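Local coordinates for motility-associated killing factor MakB (Vibrio cholerae serotype O1, PDB 6W1W), which probably acts as one component of a tripartite cytotoxin structurally similar to alpha-pore-forming toxins, encoded on a genomic island of Vibrio cholerae, at residues Gly39-Ala42 / Lys43-Trp47. Residues are numbered along the deposited sequence; the frame is centred on the assembly and turned at random.
Sequences GHVA and KDPNW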
loop_
_atom_site.group_PDB
_atom_site.type_symbol
_atom_site.label_atom_id
_atom_site.label_comp_id
_atom_site.label_asym_id
_atom_site.label_seq_id
_atom_site.Cartn_x
_atom_site.Cartn_y
_atom_site.Cartn_z
ATOM N N GLY A 39 -13.233 -2.793 -22.341
ATOM C CA GLY A 39 -13.952 -2.534 -23.570
ATOM C C GLY A 39 -14.874 -3.679 -23.941
ATOM O O GLY A 39 -15.254 -4.504 -23.107
ATOM N N HIS A 40 -15.227 -3.732 -25.224
ATOM C CA HIS A 40 -16.220 -4.671 -25.722
ATOM C C HIS A 40 -15.575 -5.718 -26.623
ATOM O O HIS A 40 -14.526 -5.482 -27.234
ATOM C CB HIS A 40 -17.320 -3.935 -26.488
ATOM C CG HIS A 40 -17.900 -2.774 -25.741
ATOM N ND1 HIS A 40 -17.456 -1.481 -25.911
ATOM C CD2 HIS A 40 -18.879 -2.715 -24.809
ATOM C CE1 HIS A 40 -18.141 -0.673 -25.123
ATOM N NE2 HIS A 40 -19.011 -1.398 -24.442
ATOM N N VAL A 41 -16.219 -6.883 -26.694
ATOM C CA VAL A 41 -15.810 -7.958 -27.589
ATOM C C VAL A 41 -16.754 -7.998 -28.783
ATOM O O VAL A 41 -17.487 -7.038 -29.046
ATOM C CB VAL A 41 -15.773 -9.315 -26.863
ATOM C CG1 VAL A 41 -14.862 -9.236 -25.661
ATOM C CG2 VAL A 41 -17.174 -9.746 -26.447
ATOM N N ALA A 42 -16.740 -9.110 -29.515
ATOM C CA ALA A 42 -17.592 -9.261 -30.691
ATOM C C ALA A 42 -19.069 -9.210 -30.322
ATOM O O ALA A 42 -19.709 -8.159 -30.448
ATOM C CB ALA A 42 -17.282 -10.575 -31.412
ATOM N N LYS A 43 -19.625 -10.345 -29.886
ATOM C CA LYS A 43 -21.049 -10.389 -29.577
ATOM C C LYS A 43 -21.389 -9.497 -28.389
ATOM O O LYS A 43 -22.509 -8.982 -28.300
ATOM C CB LYS A 43 -21.475 -11.838 -29.317
ATOM C CG LYS A 43 -22.909 -12.004 -28.822
ATOM C CD LYS A 43 -23.926 -11.458 -29.819
ATOM C CE LYS A 43 -25.348 -11.552 -29.275
ATOM N NZ LYS A 43 -26.340 -10.981 -30.230
ATOM N N ASP A 44 -20.424 -9.273 -27.491
ATOM C CA ASP A 44 -20.604 -8.528 -26.251
ATOM C C ASP A 44 -21.695 -9.196 -25.423
ATOM O O ASP A 44 -22.810 -8.669 -25.320
ATOM C CB ASP A 44 -20.937 -7.062 -26.541
ATOM C CG ASP A 44 -20.592 -6.149 -25.387
ATOM O OD1 ASP A 44 -20.139 -6.660 -24.342
ATOM O OD2 ASP A 44 -20.769 -4.922 -25.529
ATOM N N PRO A 45 -21.410 -10.359 -24.820
ATOM C CA PRO A 45 -22.465 -11.110 -24.130
ATOM C C PRO A 45 -22.866 -10.470 -22.812
ATOM O O PRO A 45 -22.370 -9.397 -22.456
ATOM C CB PRO A 45 -21.826 -12.488 -23.915
ATOM C CG PRO A 45 -20.377 -12.177 -23.765
ATOM C CD PRO A 45 -20.100 -11.022 -24.697
ATOM N N ASN A 46 -23.759 -11.131 -22.074
ATOM C CA ASN A 46 -24.331 -10.513 -20.880
ATOM C C ASN A 46 -23.290 -10.354 -19.778
ATOM O O ASN A 46 -23.154 -9.270 -19.197
ATOM C CB ASN A 46 -25.527 -11.324 -20.377
ATOM C CG ASN A 46 -26.147 -10.730 -19.117
ATOM O OD1 ASN A 46 -25.968 -11.254 -18.017
ATOM N ND2 ASN A 46 -26.870 -9.626 -19.275
ATOM N N TRP A 47 -22.546 -11.425 -19.469
ATOM C CA TRP A 47 -21.615 -11.373 -18.344
ATOM C C TRP A 47 -20.636 -10.216 -18.479
ATOM O O TRP A 47 -20.201 -9.652 -17.468
ATOM C CB TRP A 47 -20.861 -12.699 -18.205
ATOM C CG TRP A 47 -19.936 -13.027 -19.359
ATOM C CD1 TRP A 47 -20.222 -13.811 -20.442
ATOM C CD2 TRP A 47 -18.579 -12.589 -19.531
ATOM N NE1 TRP A 47 -19.133 -13.884 -21.274
ATOM C CE2 TRP A 47 -18.114 -13.139 -20.741
ATOM C CE3 TRP A 47 -17.719 -11.779 -18.783
ATOM C CZ2 TRP A 47 -16.823 -12.908 -21.218
ATOM C CZ3 TRP A 47 -16.440 -11.549 -19.260
ATOM C CH2 TRP A 47 -16.004 -12.112 -20.463
#
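The Asp44 carboxylate forms a salt bridge through OD1 with Arg52, in the second turn of the following helix, and its other oxygen, OD2, lies beside the ring of His40. Asp44 OD2 is 3.0 Å from His40 CD2, a carbon of the imidazole. This is a contact with a ring carbon and not a hydrogen bond: His40 NE2 stays 4.1 Å from the same Asp44 OD2. Ring and carboxylate planes are 69° apart, and OD2 approaches the imidazole obliquely. With CG placed roughly opposite the backbone N (chi1 -157°), the aspartate's acid group is carried back toward His40. The side chain of His40 also touches Arg52; the acid nearby would probably favour a protonated imidazole, though the charge of the ring is not seen.

The example illustrates how a connector between long helices can reverse sharply just before a new helix begins. Residues 39-45 end the link from helix 9-35 to helix 46-66 near one end of the elongated helical bundle, in a fold that recalls alpha-pore-forming toxins. The chain doubles back so tightly that the CA atoms of Val41 and Asp44 are 5.0 Å apart, although no hydrogen bond joins 39-42 to 43-47. Asp44 has a positive phi (58°), and Pro45 then occupies the N-cap position.

Inside this bend, one methyl of Val41 does the apolar work. Val41 CG2 lies 3.4 Å from Asp44 N. The same Val41 CG2 is 3.6 Å from Pro45 CD, the valine and proline side chains crossing nearly at right angles. Val41 also rests on Leu48 and Ala255, and Pro45 on Glu252, bringing the turn against helix 251-270; Gly39 is tied through its backbone to Phe211 of strand 209-220.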